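Long-range contact in melanin biosynthesis protein TyrA, putative (Shewanella oneidensis, PDB 2IIZ), which binds heme b and probably works as a dye-decolorizing (DyP-type) peroxidase: residues L25-N30 / V130-E135. Sequence-based numbering, arbitrary orientation.
Sequences LMFNAN and VELVEE
The Phe27 ring takes Leu132 CD1 over one face, a CH-pi contact in which the methyl stands 4.1 Å from the ring centroid and leans toward the rim at CE1. Val130 approaches the same ring obliquely, its CG2 lying 3.5 Å from Phe27 CD1. With CG of Leu132 anti to the backbone N (chi1 180°), the second torsion (67°) turns CD1 toward strand 25-29, over the ring. Further along this face Leu25 and Glu135 run side by side, with Leu25 CD2 3.6 Å from Glu135 CG, while Val130 CG1 closes the other end against Ala29.

Beneath these side chains the strands pair antiparallel, interrupted by a classic beta bulge in which Val133 and Glu134 both face Met26. Met26 O accepts a bond from Val133 N at 2.9 Å and a weak one from Glu134 N, so a single carbonyl serves both bulge residues. Beyond the bulge, Glu131 N gives a nearly straight bond to Asn28 O (2.7 Å). At the bulge Val133 points toward the partner strand, and its CG2 packs 3.8 Å from Asn28 ND2; Asn28 OD1 is bonded to Asp102 N.

Within this chain strand 130-139 is an outermost strand of the long antiparallel sheet, which the N-terminal half of this ferredoxin-like DyP fold shares with the C-terminal half; strand 103-109 flanks strand 21-29 on its other side. Leu37 of helix 34-54 packs on Ala29 and Val130, and Phe126 meets the Phe27 ring. At the far end Leu251 of the second subunit packs on Leu25 and Leu132 and bonds through its N to Glu135 OE1, while Arg137 forms a salt bridge with Glu135 OE2.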
loop_
_atom_site.group_PDB
_atom_site.type_symbol
_atom_site.label_atom_id
_atom_site.label_comp_id
_atom_site.label_asym_id
_atom_site.label_seq_id
_atom_site.Cartn_x
_atom_site.Cartn_y
_atom_site.Cartn_z
ATOM N N LEU A 25 6.233 -7.428 -8.238
ATOM C CA LEU A 25 5.254 -8.162 -9.017
ATOM C C LEU A 25 5.873 -9.425 -9.532
ATOM O O LEU A 25 6.903 -9.406 -10.214
ATOM C CB LEU A 25 4.762 -7.350 -10.199
ATOM C CG LEU A 25 4.216 -5.968 -9.894
ATOM C CD1 LEU A 25 3.843 -5.252 -11.199
ATOM C CD2 LEU A 25 3.022 -6.068 -8.967
HETATM N N MSE A 26 5.202 -10.516 -9.186
HETATM C CA MSE A 26 5.588 -11.865 -9.526
HETATM C C MSE A 26 4.566 -12.406 -10.492
HETATM O O MSE A 26 3.369 -12.411 -10.176
HETATM C CB MSE A 26 5.583 -12.678 -8.261
HETATM C CG MSE A 26 6.612 -12.171 -7.296
HETATM SE SE MSE A 26 8.347 -12.523 -8.083
HETATM C CE MSE A 26 9.364 -11.866 -6.556
ATOM N N PHE A 27 5.045 -12.840 -11.662
ATOM C CA PHE A 27 4.195 -13.367 -12.736
ATOM C C PHE A 27 4.636 -14.765 -13.104
ATOM O O PHE A 27 5.829 -15.081 -13.094
ATOM C CB PHE A 27 4.299 -12.542 -14.029
ATOM C CG PHE A 27 3.862 -11.121 -13.894
ATOM C CD1 PHE A 27 2.533 -10.771 -14.084
ATOM C CD2 PHE A 27 4.783 -10.128 -13.580
ATOM C CE1 PHE A 27 2.119 -9.454 -13.960
ATOM C CE2 PHE A 27 4.385 -8.823 -13.456
ATOM C CZ PHE A 27 3.034 -8.477 -13.647
ATOM N N ASN A 28 3.654 -15.587 -13.439
ATOM C CA ASN A 28 3.891 -16.898 -13.991
ATOM C C ASN A 28 3.257 -16.935 -15.372
ATOM O O ASN A 28 2.152 -16.416 -15.592
ATOM C CB ASN A 28 3.341 -17.999 -13.075
ATOM C CG ASN A 28 4.290 -18.341 -11.932
ATOM O OD1 ASN A 28 5.469 -17.972 -11.943
ATOM N ND2 ASN A 28 3.776 -19.051 -10.938
ATOM N N ALA A 29 3.984 -17.549 -16.298
ATOM C CA ALA A 29 3.625 -17.527 -17.696
ATOM C C ALA A 29 2.655 -18.652 -18.017
ATOM O O ALA A 29 2.706 -19.719 -17.414
ATOM C CB ALA A 29 4.876 -17.642 -18.548
ATOM N N ASN A 30 1.767 -18.399 -18.974
ATOM C CA ASN A 30 0.827 -19.404 -19.433
ATOM C C ASN A 30 1.596 -20.434 -20.270
ATOM O O ASN A 30 2.797 -20.255 -20.517
ATOM C CB ASN A 30 -0.329 -18.752 -20.221
ATOM C CG ASN A 30 -1.150 -17.762 -19.374
ATOM O OD1 ASN A 30 -1.212 -17.869 -18.152
ATOM N ND2 ASN A 30 -1.777 -16.796 -20.033
ATOM N N VAL A 130 0.737 -13.849 -19.343
ATOM C CA VAL A 130 1.123 -14.263 -17.998
ATOM C C VAL A 130 0.012 -13.971 -17.008
ATOM O O VAL A 130 -0.881 -13.165 -17.289
ATOM C CB VAL A 130 2.402 -13.544 -17.517
ATOM C CG1 VAL A 130 3.546 -13.771 -18.481
ATOM C CG2 VAL A 130 2.164 -12.046 -17.328
ATOM N N GLU A 131 0.081 -14.632 -15.854
ATOM C CA GLU A 131 -0.805 -14.343 -14.729
ATOM C C GLU A 131 -0.039 -13.641 -13.607
ATOM O O GLU A 131 1.093 -14.019 -13.290
ATOM C CB GLU A 131 -1.401 -15.636 -14.176
ATOM C CG GLU A 131 -2.447 -16.279 -15.066
ATOM C CD GLU A 131 -3.731 -15.459 -15.169
ATOM O OE1 GLU A 131 -3.873 -14.451 -14.421
ATOM O OE2 GLU A 131 -4.593 -15.832 -16.002
ATOM N N LEU A 132 -0.656 -12.625 -13.007
ATOM C CA LEU A 132 -0.122 -12.036 -11.791
ATOM C C LEU A 132 -0.374 -12.993 -10.624
ATOM O O LEU A 132 -1.516 -13.393 -10.389
ATOM C CB LEU A 132 -0.778 -10.686 -11.492
ATOM C CG LEU A 132 -0.260 -10.007 -10.205
ATOM C CD1 LEU A 132 1.215 -9.570 -10.357
ATOM C CD2 LEU A 132 -1.130 -8.826 -9.781
ATOM N N VAL A 133 0.686 -13.347 -9.898
ATOM C CA VAL A 133 0.598 -14.309 -8.794
ATOM C C VAL A 133 0.765 -13.660 -7.409
ATOM O O VAL A 133 0.068 -14.011 -6.461
ATOM C CB VAL A 133 1.649 -15.420 -8.976
ATOM C CG1 VAL A 133 1.514 -16.468 -7.887
ATOM C CG2 VAL A 133 1.485 -16.082 -10.354
ATOM N N GLU A 134 1.698 -12.717 -7.298
ATOM C CA GLU A 134 1.923 -11.982 -6.058
ATOM C C GLU A 134 2.188 -10.499 -6.361
ATOM O O GLU A 134 2.903 -10.156 -7.315
ATOM C CB GLU A 134 3.114 -12.565 -5.296
ATOM C CG GLU A 134 3.018 -14.059 -4.986
ATOM C CD GLU A 134 2.049 -14.385 -3.868
ATOM O OE1 GLU A 134 1.630 -13.457 -3.147
ATOM O OE2 GLU A 134 1.706 -15.576 -3.705
ATOM N N GLU A 135 1.603 -9.629 -5.543
ATOM C CA GLU A 135 1.927 -8.218 -5.566
ATOM C C GLU A 135 2.128 -7.754 -4.140
ATOM O O GLU A 135 1.338 -8.096 -3.254
ATOM C CB GLU A 135 0.810 -7.404 -6.206
ATOM C CG GLU A 135 1.012 -5.906 -5.992
ATOM C CD GLU A 135 0.075 -5.016 -6.797
ATOM O OE1 GLU A 135 -0.985 -5.511 -7.285
ATOM O OE2 GLU A 135 0.422 -3.809 -6.925
#